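Local atomic coordinates of lipoprotein (PDB entry 3O0Y), a protein that is of unknown function but, as a putative bacterial lipoprotein of the DUF885 family, is probably related to the metallopeptidases of the MA clan. Residues P382-E387 and L450-A455; K103-V108 and E456-R461; P376-T381 and E582-V587; K389-E394 and W418-D423. All blocks are in the same frame, centred on the assembly; numbering follows the deposited sequence.

How the interactions relate
From the N terminus, 103-108 on helix 100-117 is the first partner met, and its loop (interaction 2) closes only at 456-461. Next come 376-381, 382-387 and 389-394, successive pieces of the passage from helix 353-373 through strand 387-390 and into the turn after it. Interaction 4 closes first, at 418-423, within the span of interaction 1, which ends at 450-455; interaction 2 follows directly, and interaction 3 closes last, at 582-587. Interactions 2 and 3 therefore cross, and both enclose interactions 1 and 4. Leu450 CD2 lies 3.6 Å from Thr380 O, joining interactions 1 and 3. Together they tie the small sheet, helix 444-452 and helix 580-588 to helix 100-117.

Interaction 1: P382-E387 and L450-A455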
# COMPACT_ATOMS: atom_id res chain seq x y z
N PRO A 382 -20.44 1.89 -4.21
CA PRO A 382 -20.11 1.22 -2.95
C PRO A 382 -20.77 1.94 -1.77
O PRO A 382 -21.14 3.10 -1.89
CB PRO A 382 -18.62 1.35 -2.86
CG PRO A 382 -18.26 2.46 -3.75
CD PRO A 382 -19.26 2.53 -4.83
N SER A 383 -20.91 1.25 -0.63
CA SER A 383 -21.63 1.79 0.52
C SER A 383 -20.78 2.72 1.45
O SER A 383 -21.25 3.10 2.54
CB SER A 383 -22.16 0.66 1.40
OG SER A 383 -21.06 -0.00 2.03
N TYR A 384 -19.59 3.13 1.00
CA TYR A 384 -18.66 3.94 1.75
C TYR A 384 -18.32 5.20 0.95
O TYR A 384 -18.21 5.11 -0.25
CB TYR A 384 -17.35 3.21 2.00
CG TYR A 384 -17.48 1.89 2.66
CD1 TYR A 384 -17.21 1.73 4.03
CD2 TYR A 384 -17.68 0.74 1.90
CE1 TYR A 384 -17.26 0.48 4.61
CE2 TYR A 384 -17.74 -0.53 2.51
CZ TYR A 384 -17.54 -0.63 3.86
OH TYR A 384 -17.54 -1.85 4.48
N GLN A 385 -18.34 6.36 1.62
CA GLN A 385 -18.04 7.61 0.94
C GLN A 385 -16.64 8.03 1.35
O GLN A 385 -16.36 8.11 2.52
CB GLN A 385 -19.02 8.71 1.35
CG GLN A 385 -20.33 8.66 0.57
CD GLN A 385 -20.90 10.07 0.26
OE1 GLN A 385 -20.60 11.09 0.96
NE2 GLN A 385 -21.72 10.15 -0.80
N VAL A 386 -15.82 8.43 0.40
CA VAL A 386 -14.47 8.82 0.69
C VAL A 386 -14.39 10.23 1.28
O VAL A 386 -15.25 11.08 1.03
CB VAL A 386 -13.63 8.79 -0.64
CG1 VAL A 386 -14.06 9.91 -1.62
CG2 VAL A 386 -12.14 8.90 -0.36
N GLU A 387 -13.38 10.44 2.09
CA GLU A 387 -13.09 11.75 2.65
C GLU A 387 -11.65 12.14 2.33
O GLU A 387 -10.80 11.29 2.20
CB GLU A 387 -13.30 11.76 4.16
CG GLU A 387 -14.77 11.51 4.50
CD GLU A 387 -15.14 11.73 5.97
OE1 GLU A 387 -14.28 12.23 6.78
OE2 GLU A 387 -16.30 11.31 6.28
N LEU A 450 -15.93 -1.27 -2.91
CA LEU A 450 -16.72 -2.33 -3.54
C LEU A 450 -16.28 -3.72 -3.05
O LEU A 450 -17.13 -4.56 -2.83
CB LEU A 450 -16.70 -2.21 -5.08
CG LEU A 450 -17.55 -1.11 -5.65
CD1 LEU A 450 -17.23 -0.89 -7.18
CD2 LEU A 450 -19.12 -1.38 -5.41
N ASN A 451 -14.98 -3.96 -2.92
CA ASN A 451 -14.54 -5.26 -2.47
C ASN A 451 -15.05 -5.52 -1.05
O ASN A 451 -15.52 -6.64 -0.79
CB ASN A 451 -13.05 -5.33 -2.48
CG ASN A 451 -12.52 -6.75 -2.41
OD1 ASN A 451 -13.26 -7.75 -2.16
ND2 ASN A 451 -11.23 -6.86 -2.61
N LEU A 452 -15.02 -4.49 -0.18
CA LEU A 452 -15.52 -4.69 1.17
C LEU A 452 -16.99 -5.02 1.18
O LEU A 452 -17.44 -5.86 1.98
CB LEU A 452 -15.32 -3.43 1.98
CG LEU A 452 -13.93 -3.13 2.43
CD1 LEU A 452 -13.93 -1.66 3.08
CD2 LEU A 452 -13.32 -4.21 3.37
N ASP A 453 -17.76 -4.45 0.23
CA ASP A 453 -19.16 -4.72 0.14
C ASP A 453 -19.57 -6.18 -0.30
O ASP A 453 -20.76 -6.55 -0.20
CB ASP A 453 -19.84 -3.77 -0.82
CG ASP A 453 -20.17 -2.41 -0.25
OD1 ASP A 453 -20.30 -2.23 0.98
OD2 ASP A 453 -20.26 -1.46 -1.12
N GLN A 454 -18.62 -6.98 -0.76
CA GLN A 454 -18.88 -8.36 -1.15
C GLN A 454 -18.99 -9.29 0.02
O GLN A 454 -18.14 -10.16 0.28
CB GLN A 454 -17.89 -8.83 -2.23
CG GLN A 454 -17.74 -7.84 -3.41
CD GLN A 454 -19.06 -7.35 -4.00
OE1 GLN A 454 -19.29 -6.11 -4.05
NE2 GLN A 454 -19.93 -8.24 -4.35
N ALA A 455 -20.04 -9.10 0.79
CA ALA A 455 -20.09 -9.69 2.09
C ALA A 455 -20.33 -11.20 2.04
O ALA A 455 -20.17 -11.87 3.09
CB ALA A 455 -21.23 -9.05 2.92
O HOH W 1 -19.50 -3.50 3.44
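Leu450, on the last turns of helix 444-452, meets Pro382 mainly through its CD2 branch: that methyl lies 3.7 Å from Pro382 CA, beside the pyrrolidine ring. Two residues on, Leu452 points toward the loop and crosses the Tyr384 side chain at about a right angle. Its CD1 methyl sits over a ring face, 4.2 Å from the centroid of the Tyr384 ring and 27° off the normal, a CH-pi contact; Leu452 CB lies near the phenol oxygen, 3.7 Å from Tyr384 OH. Asp453 then supplies the polar part. Its carboxylate bridges two donors of one residue: Ser383 N gives a 2.8 Å bond to Asp453 OD2 (155° at hydrogen), and Ser383 OG a 2.6 Å bond to Asp453 OD1, each on the syn lone pair. The hydroxyl can join in because chi1 of Ser383 (69°) sets OG between the backbone N and the carbonyl carbon. A water donates to Asp453 OD1 at 2.9 Å and to Tyr384 OH at 2.8 Å, while that phenol is also hydrogen-bonded to Val409 O. The carboxylate is thus gripped at both oxygens, with OD1 taking two bonds and OD2 one, which fixes its rotation. Three donors converging on a partly exposed acid would be expected to stabilise its ionised form, and the two Ser383 bonds tie the loop to the residues that follow Leu452.

Interaction 2: K103-V108 and E456-R461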
# COMPACT_ATOMS: atom_id res chain seq x y z
N LYS A 103 -15.41 -22.45 -6.47
CA LYS A 103 -14.12 -22.83 -6.99
C LYS A 103 -13.11 -21.71 -6.88
O LYS A 103 -11.92 -21.90 -6.53
CB LYS A 103 -14.23 -23.32 -8.43
CG LYS A 103 -15.11 -24.59 -8.54
CD LYS A 103 -15.04 -25.16 -9.96
CE LYS A 103 -16.16 -26.15 -10.31
NZ LYS A 103 -17.28 -25.50 -11.13
N ASN A 104 -13.55 -20.51 -7.20
CA ASN A 104 -12.63 -19.38 -7.12
C ASN A 104 -12.25 -19.08 -5.64
O ASN A 104 -11.16 -18.66 -5.36
CB ASN A 104 -13.28 -18.12 -7.70
CG ASN A 104 -13.25 -18.09 -9.22
OD1 ASN A 104 -12.61 -18.93 -9.88
ND2 ASN A 104 -14.02 -17.13 -9.80
N ASN A 105 -13.18 -19.23 -4.69
CA ASN A 105 -12.84 -19.07 -3.28
C ASN A 105 -11.70 -20.01 -2.89
O ASN A 105 -10.81 -19.59 -2.19
CB ASN A 105 -14.03 -19.32 -2.37
CG ASN A 105 -15.04 -18.18 -2.35
OD1 ASN A 105 -14.72 -17.07 -2.66
ND2 ASN A 105 -16.28 -18.48 -1.87
N GLN A 106 -11.75 -21.26 -3.34
CA GLN A 106 -10.71 -22.21 -3.01
C GLN A 106 -9.39 -21.77 -3.55
O GLN A 106 -8.38 -21.82 -2.84
CB GLN A 106 -11.05 -23.62 -3.55
CG GLN A 106 -9.98 -24.63 -3.19
CD GLN A 106 -10.41 -26.04 -3.65
OE1 GLN A 106 -11.19 -26.17 -4.59
NE2 GLN A 106 -10.03 -27.04 -2.91
N GLN A 107 -9.36 -21.42 -4.82
CA GLN A 107 -8.10 -21.01 -5.46
C GLN A 107 -7.55 -19.73 -4.86
O GLN A 107 -6.34 -19.66 -4.51
CB GLN A 107 -8.28 -20.85 -6.95
CG GLN A 107 -6.99 -20.44 -7.66
CD GLN A 107 -7.09 -20.57 -9.20
OE1 GLN A 107 -8.03 -21.20 -9.69
NE2 GLN A 107 -6.08 -20.05 -9.95
N VAL A 108 -8.40 -18.73 -4.67
CA VAL A 108 -7.97 -17.49 -4.07
C VAL A 108 -7.52 -17.69 -2.63
O VAL A 108 -6.49 -17.20 -2.19
CB VAL A 108 -9.02 -16.40 -4.14
CG1 VAL A 108 -8.57 -15.14 -3.36
CG2 VAL A 108 -9.32 -16.14 -5.62
N GLU A 456 -20.76 -11.71 0.90
CA GLU A 456 -20.85 -13.17 0.70
C GLU A 456 -19.51 -13.88 0.51
O GLU A 456 -19.51 -15.10 0.60
CB GLU A 456 -21.76 -13.49 -0.44
CG GLU A 456 -21.19 -13.35 -1.80
CD GLU A 456 -20.98 -11.94 -2.36
OE1 GLU A 456 -21.17 -10.84 -1.72
OE2 GLU A 456 -20.61 -11.96 -3.55
N LEU A 457 -18.39 -13.17 0.37
CA LEU A 457 -17.08 -13.79 0.17
C LEU A 457 -16.49 -14.02 1.56
O LEU A 457 -16.75 -13.27 2.50
CB LEU A 457 -16.17 -12.86 -0.62
CG LEU A 457 -16.62 -12.60 -2.06
CD1 LEU A 457 -15.63 -11.66 -2.75
CD2 LEU A 457 -16.82 -13.89 -2.88
N PRO A 458 -15.67 -15.05 1.67
CA PRO A 458 -14.85 -15.25 2.86
C PRO A 458 -14.12 -13.98 3.22
O PRO A 458 -13.71 -13.23 2.32
CB PRO A 458 -13.83 -16.34 2.44
CG PRO A 458 -14.14 -16.73 1.12
CD PRO A 458 -15.31 -15.93 0.58
N PHE A 459 -13.95 -13.71 4.51
CA PHE A 459 -13.51 -12.40 4.93
C PHE A 459 -12.18 -11.99 4.34
O PHE A 459 -12.05 -10.86 3.84
CB PHE A 459 -13.40 -12.22 6.43
CG PHE A 459 -13.06 -10.84 6.83
CD1 PHE A 459 -14.01 -9.88 6.92
CD2 PHE A 459 -11.75 -10.54 7.13
CE1 PHE A 459 -13.63 -8.56 7.31
CE2 PHE A 459 -11.37 -9.27 7.47
CZ PHE A 459 -12.32 -8.28 7.54
N LEU A 460 -11.21 -12.88 4.26
CA LEU A 460 -9.94 -12.42 3.72
C LEU A 460 -10.02 -12.03 2.23
O LEU A 460 -9.24 -11.18 1.77
CB LEU A 460 -8.89 -13.52 3.89
CG LEU A 460 -8.33 -13.70 5.31
CD1 LEU A 460 -7.20 -14.82 5.33
CD2 LEU A 460 -7.79 -12.40 5.92
N ARG A 461 -11.02 -12.55 1.54
CA ARG A 461 -11.30 -12.11 0.18
C ARG A 461 -11.85 -10.71 0.07
O ARG A 461 -11.65 -10.06 -0.97
CB ARG A 461 -12.23 -13.04 -0.58
CG ARG A 461 -11.45 -14.30 -1.07
CD ARG A 461 -12.19 -14.91 -2.26
NE ARG A 461 -12.29 -14.04 -3.44
CZ ARG A 461 -12.95 -14.32 -4.54
NH1 ARG A 461 -13.65 -15.46 -4.70
NH2 ARG A 461 -12.97 -13.45 -5.54
O HOH W 2 -15.00 -14.83 -7.70
O HOH W 3 -18.77 -16.85 -1.32
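Arg461 heads for helix 100-117 from CB onward, and a kink at its third torsion (chi3 63°) leaves NH1 beside Asn105. Asn105, with CG anti to its carbonyl carbon (chi1 -75°), swings its amide out to meet it. A bond then runs from Arg461 NH1 to Asn105 OD1 at 2.8 Å, moderately bent (148° at hydrogen), between steeply inclined planes; the donor is tilted off the carbonyl plane. The guanidinium is sandwiched: a methyl of Val108 stands over its centre on one face, and Leu457 CD1 lies toward the rim of the opposite one. Arg461 CG packs 3.8 Å from Val108 CG1. Pro458 leans on the Asn105 amide with CD 3.5 Å from OD1. A water accepts from Asn105 ND2 (3.0 Å) and donates to Glu456 O (2.7 Å), so both polar atoms of the amide have partners. Asn104, hydrogen-bonded to Arg600 and Asn601 of helix 595-608, also shares a water, which accepts from Asn104 ND2 and Arg461 NH2. Tyr35 of helix 27-44 touches Asn105 and Pro458. This is a buried arginine on a weakly bonded helical turn, held between aliphatic groups and bonded to an amide of helix 100-117, joining remote parts of a predominantly helical fold.

Interaction 3: P376-T381 and E582-V587; sequences PVFRTT and EFHDVV
Phe378 and His584 mark the closest backbone approach, their CA atoms 6.6 Å apart. Residues 376-381 form an irregular loop, whereas 582-587 is regular helix, with Val586 N bonded to Glu582 O and Val587 N to Phe583 O. The loop turns the carbonyl of Val377 toward the helix, where His584 ND1 donates to Val377 O at 2.8 Å (158° at hydrogen). The acceptor lies almost exactly in the imidazole plane, although the donor stands above the plane of the carbonyl. His584 NE2 is hydrogen-bonded to Tyr476 OH, so both ring nitrogens are engaged and the ring's rotation is fixed. Phe378 then lies on one imidazole face in an offset stack, centroids 4.2 Å apart and planes only 5° from parallel, with Phe378 CE1 and CZ nearest His584 ND1, which lies over the phenyl face toward the rim. Toward the surface, Arg379 bends at its third torsion (chi3 -57°) and delivers NH2 to Asp585 OD2, a salt bridge of 2.8 Å. The carboxylate comes near the guanidinium plane, but its oxygen is met from above the carboxylate plane. A water between Arg379 NH1 (3.1 Å) and Glu582 OE2 (2.8 Å) links a second acid, whose OE1 forms a salt bridge with Lys609. The contact fastens the loop following helix 353-373 onto helix 580-588. Phe378 also packs on Trp473 and Val480 of helix 467-483 and meets Trp446 of helix 444-452 with the rings steeply inclined, while Phe583 and Val586 rest on helix 595-608.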
# COMPACT_ATOMS: atom_id res chain seq x y z
N PRO A 376 -22.33 6.06 -15.74
CA PRO A 376 -22.78 5.14 -16.80
C PRO A 376 -21.96 3.90 -16.96
O PRO A 376 -22.51 2.89 -17.44
CB PRO A 376 -22.69 6.00 -18.07
CG PRO A 376 -22.94 7.38 -17.56
CD PRO A 376 -22.22 7.43 -16.24
N VAL A 377 -20.68 3.96 -16.60
CA VAL A 377 -19.81 2.80 -16.67
C VAL A 377 -19.32 2.23 -15.33
O VAL A 377 -18.54 1.28 -15.31
CB VAL A 377 -18.64 3.04 -17.62
CG1 VAL A 377 -19.17 3.51 -19.06
CG2 VAL A 377 -17.58 4.06 -17.10
N PHE A 378 -19.84 2.82 -14.25
CA PHE A 378 -19.58 2.32 -12.91
C PHE A 378 -20.93 2.34 -12.18
O PHE A 378 -21.25 3.27 -11.42
CB PHE A 378 -18.56 3.16 -12.23
CG PHE A 378 -17.15 2.97 -12.73
CD1 PHE A 378 -16.42 1.83 -12.40
CD2 PHE A 378 -16.57 3.90 -13.63
CE1 PHE A 378 -15.13 1.69 -12.87
CE2 PHE A 378 -15.21 3.75 -14.00
CZ PHE A 378 -14.53 2.69 -13.66
N ARG A 379 -21.73 1.34 -12.49
CA ARG A 379 -23.13 1.42 -12.21
C ARG A 379 -23.48 0.91 -10.76
O ARG A 379 -24.65 1.06 -10.32
CB ARG A 379 -23.91 0.63 -13.23
CG ARG A 379 -23.79 1.11 -14.65
CD ARG A 379 -24.50 0.11 -15.55
NE ARG A 379 -23.94 -1.24 -15.36
CZ ARG A 379 -24.30 -2.34 -16.02
NH1 ARG A 379 -25.26 -2.32 -16.97
NH2 ARG A 379 -23.66 -3.47 -15.76
N THR A 380 -22.52 0.32 -10.08
CA THR A 380 -22.69 -0.15 -8.69
C THR A 380 -21.89 0.79 -7.76
O THR A 380 -20.66 0.85 -7.80
CB THR A 380 -22.21 -1.58 -8.54
OG1 THR A 380 -23.00 -2.42 -9.41
CG2 THR A 380 -22.44 -2.03 -7.11
N THR A 381 -22.59 1.52 -6.92
CA THR A 381 -21.97 2.47 -5.97
C THR A 381 -21.67 1.77 -4.67
O THR A 381 -22.56 1.14 -4.08
CB THR A 381 -22.89 3.68 -5.69
OG1 THR A 381 -23.16 4.33 -6.93
CG2 THR A 381 -22.24 4.64 -4.71
N GLU A 582 -20.40 -3.40 -17.99
CA GLU A 582 -20.34 -4.85 -17.62
C GLU A 582 -18.97 -5.30 -17.37
O GLU A 582 -18.77 -6.06 -16.46
CB GLU A 582 -20.92 -5.72 -18.70
CG GLU A 582 -22.43 -5.49 -18.88
CD GLU A 582 -23.04 -6.41 -19.93
OE1 GLU A 582 -22.34 -7.27 -20.53
OE2 GLU A 582 -24.28 -6.29 -20.12
N PHE A 583 -18.00 -4.84 -18.16
CA PHE A 583 -16.61 -5.20 -17.94
C PHE A 583 -16.15 -4.74 -16.57
O PHE A 583 -15.49 -5.46 -15.86
CB PHE A 583 -15.72 -4.58 -19.03
CG PHE A 583 -14.25 -4.79 -18.83
CD1 PHE A 583 -13.71 -6.03 -19.14
CD2 PHE A 583 -13.38 -3.78 -18.44
CE1 PHE A 583 -12.35 -6.32 -18.91
CE2 PHE A 583 -12.03 -4.04 -18.23
CZ PHE A 583 -11.50 -5.33 -18.51
N HIS A 584 -16.48 -3.50 -16.22
CA HIS A 584 -16.14 -3.00 -14.89
C HIS A 584 -16.78 -3.81 -13.76
O HIS A 584 -16.17 -3.99 -12.72
CB HIS A 584 -16.47 -1.50 -14.77
CG HIS A 584 -15.54 -0.61 -15.56
ND1 HIS A 584 -15.90 0.61 -16.06
CD2 HIS A 584 -14.31 -0.87 -16.06
CE1 HIS A 584 -14.88 1.13 -16.73
NE2 HIS A 584 -13.90 0.24 -16.76
N ASP A 585 -17.98 -4.29 -13.94
CA ASP A 585 -18.63 -5.08 -12.91
C ASP A 585 -17.88 -6.42 -12.76
O ASP A 585 -17.63 -6.86 -11.62
CB ASP A 585 -20.05 -5.36 -13.24
CG ASP A 585 -20.98 -4.15 -13.07
OD1 ASP A 585 -20.65 -3.12 -12.42
OD2 ASP A 585 -22.13 -4.31 -13.54
N VAL A 586 -17.45 -7.02 -13.87
CA VAL A 586 -16.67 -8.28 -13.75
C VAL A 586 -15.35 -8.03 -13.06
O VAL A 586 -14.90 -8.87 -12.22
CB VAL A 586 -16.40 -8.91 -15.18
CG1 VAL A 586 -15.48 -10.19 -15.06
CG2 VAL A 586 -17.69 -9.21 -15.88
N VAL A 587 -14.70 -6.91 -13.35
CA VAL A 587 -13.40 -6.66 -12.75
C VAL A 587 -13.49 -6.34 -11.23
O VAL A 587 -12.70 -6.78 -10.42
CB VAL A 587 -12.65 -5.55 -13.49
CG1 VAL A 587 -11.31 -5.15 -12.78
CG2 VAL A 587 -12.37 -6.01 -14.92
O HOH W 4 -20.91 -0.96 -13.98
O HOH W 5 -25.74 -5.19 -17.94
O HOH W 6 -23.35 -2.40 -11.93

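Interaction 4: K389-E394 and W418-D423; sequences KSFPVE and WINLRD
Trp418 and Lys389 lie side by side on one face of the sheet, pointing the same way. The lysine runs its aliphatic chain over the indole: Lys389 CB is 4.1 Å from the centroid of the Trp418 six-membered ring and 28° off its normal, a CH-pi contact, and Lys389 CE continues to 3.8 Å from Trp418 CH2. At the indole edge, near the plane, Ser390 O approaches Trp418 CZ3 at 3.6 Å. Phe391, its CG anti to the carbonyl carbon (chi1 -74°), crosses the Trp418 side chain at about a right angle and receives Trp418 CB over its ring face, 3.9 Å from the Phe391 centroid. Although the side chains cross, the ring planes are only 22° apart, and the rings are slid so far that they barely overlap. On the face carrying Ser390 and Ile419, Ser390 CB presses tightly on Leu421 CD1, at 3.4 Å. Between the two faces the strands run parallel: Ile419 N donates to Lys389 O at 2.9 Å, and Phe391 N to Ile419 O at 3.0 Å. Beyond Phe391 the chains separate, and a water takes over, donating to Phe391 O and accepting from Leu421 N. Asn420 closes an Asx turn through OD1 to Arg422 N. Strand 416-419 is the middle of three, between parallel 387-390 and antiparallel 402-405, where Thr405 OG1 is bonded to Trp418 NE1. Helix 353-373 packs on Ile419 and Leu421, while helix 144-154 touches Phe391 and Trp418, with Arg150 in a cation-pi contact with the indole.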
# COMPACT_ATOMS: atom_id res chain seq x y z
N LYS A 389 -8.21 14.25 3.55
CA LYS A 389 -7.47 14.82 4.67
C LYS A 389 -6.03 15.14 4.25
O LYS A 389 -5.48 14.46 3.43
CB LYS A 389 -7.36 13.87 5.84
CG LYS A 389 -8.70 13.61 6.55
CD LYS A 389 -8.54 12.69 7.83
CE LYS A 389 -7.94 13.40 9.05
NZ LYS A 389 -7.94 12.60 10.42
N SER A 390 -5.46 16.19 4.86
CA SER A 390 -4.06 16.49 4.63
C SER A 390 -3.26 15.68 5.63
O SER A 390 -3.71 15.48 6.77
CB SER A 390 -3.77 18.00 4.73
OG SER A 390 -4.23 18.52 5.97
N PHE A 391 -2.06 15.24 5.28
CA PHE A 391 -1.19 14.67 6.27
C PHE A 391 -0.88 15.72 7.33
O PHE A 391 -0.70 16.89 7.03
CB PHE A 391 0.13 14.20 5.67
CG PHE A 391 0.04 12.96 4.87
CD1 PHE A 391 -0.08 11.73 5.48
CD2 PHE A 391 0.13 12.98 3.51
CE1 PHE A 391 -0.08 10.56 4.74
CE2 PHE A 391 0.08 11.80 2.76
CZ PHE A 391 -0.02 10.60 3.37
N PRO A 392 -0.88 15.31 8.61
CA PRO A 392 -0.55 16.28 9.68
C PRO A 392 0.87 16.80 9.50
O PRO A 392 1.72 16.08 8.99
CB PRO A 392 -0.61 15.43 10.97
CG PRO A 392 -1.35 14.15 10.60
CD PRO A 392 -1.23 13.97 9.10
N VAL A 393 1.12 17.99 10.04
CA VAL A 393 2.42 18.67 9.90
C VAL A 393 3.57 17.80 10.46
O VAL A 393 4.66 17.72 9.86
CB VAL A 393 2.37 20.05 10.52
CG1 VAL A 393 3.79 20.52 10.86
CG2 VAL A 393 1.60 21.05 9.61
N GLU A 394 3.28 17.05 11.51
CA GLU A 394 4.26 16.14 12.13
C GLU A 394 4.73 15.03 11.27
O GLU A 394 5.80 14.47 11.54
CB GLU A 394 3.71 15.47 13.41
CG GLU A 394 2.88 16.38 14.28
CD GLU A 394 1.40 16.49 13.86
OE1 GLU A 394 0.65 15.48 14.00
OE2 GLU A 394 0.98 17.63 13.48
N TRP A 418 -5.50 10.84 1.53
CA TRP A 418 -4.56 11.70 2.15
C TRP A 418 -3.72 12.46 1.13
O TRP A 418 -3.19 11.87 0.16
CB TRP A 418 -3.59 10.94 3.00
CG TRP A 418 -4.21 10.22 4.12
CD1 TRP A 418 -4.73 8.97 4.05
CD2 TRP A 418 -4.43 10.68 5.48
NE1 TRP A 418 -5.23 8.59 5.29
CE2 TRP A 418 -5.08 9.63 6.18
CE3 TRP A 418 -4.17 11.87 6.15
CZ2 TRP A 418 -5.46 9.74 7.52
CZ3 TRP A 418 -4.56 12.01 7.48
CH2 TRP A 418 -5.19 10.92 8.16
N ILE A 419 -3.62 13.76 1.34
CA ILE A 419 -2.80 14.63 0.48
C ILE A 419 -1.69 15.33 1.26
O ILE A 419 -1.93 15.81 2.36
CB ILE A 419 -3.74 15.65 -0.26
CG1 ILE A 419 -2.94 16.45 -1.26
CG2 ILE A 419 -4.48 16.51 0.72
CD1 ILE A 419 -2.49 15.68 -2.49
N ASN A 420 -0.46 15.37 0.70
CA ASN A 420 0.67 16.05 1.36
C ASN A 420 0.75 17.51 0.96
O ASN A 420 0.98 17.81 -0.23
CB ASN A 420 1.96 15.38 0.95
CG ASN A 420 3.08 15.72 1.85
OD1 ASN A 420 3.24 16.86 2.25
ND2 ASN A 420 3.89 14.72 2.19
N LEU A 421 0.43 18.41 1.89
CA LEU A 421 0.48 19.84 1.61
C LEU A 421 1.79 20.52 2.02
O LEU A 421 1.85 21.78 2.08
CB LEU A 421 -0.72 20.49 2.25
CG LEU A 421 -2.13 19.95 2.01
CD1 LEU A 421 -3.11 20.73 2.85
CD2 LEU A 421 -2.36 20.03 0.49
N ARG A 422 2.84 19.73 2.27
CA ARG A 422 4.08 20.37 2.74
C ARG A 422 4.65 21.40 1.76
O ARG A 422 5.02 22.53 2.18
CB ARG A 422 5.17 19.34 2.98
CG ARG A 422 6.49 19.89 3.57
CD ARG A 422 7.60 18.81 3.70
NE ARG A 422 8.40 18.68 2.47
CZ ARG A 422 8.32 17.68 1.57
NH1 ARG A 422 7.53 16.61 1.71
NH2 ARG A 422 9.10 17.74 0.50
N ASP A 423 4.72 21.02 0.48
CA ASP A 423 5.43 21.84 -0.52
C ASP A 423 4.55 22.04 -1.76
O ASP A 423 4.22 21.05 -2.45
CB ASP A 423 6.66 21.06 -0.94
CG ASP A 423 7.54 21.85 -1.94
OD1 ASP A 423 7.19 23.04 -2.28
OD2 ASP A 423 8.55 21.24 -2.40
O HOH W 7 0.34 17.77 4.67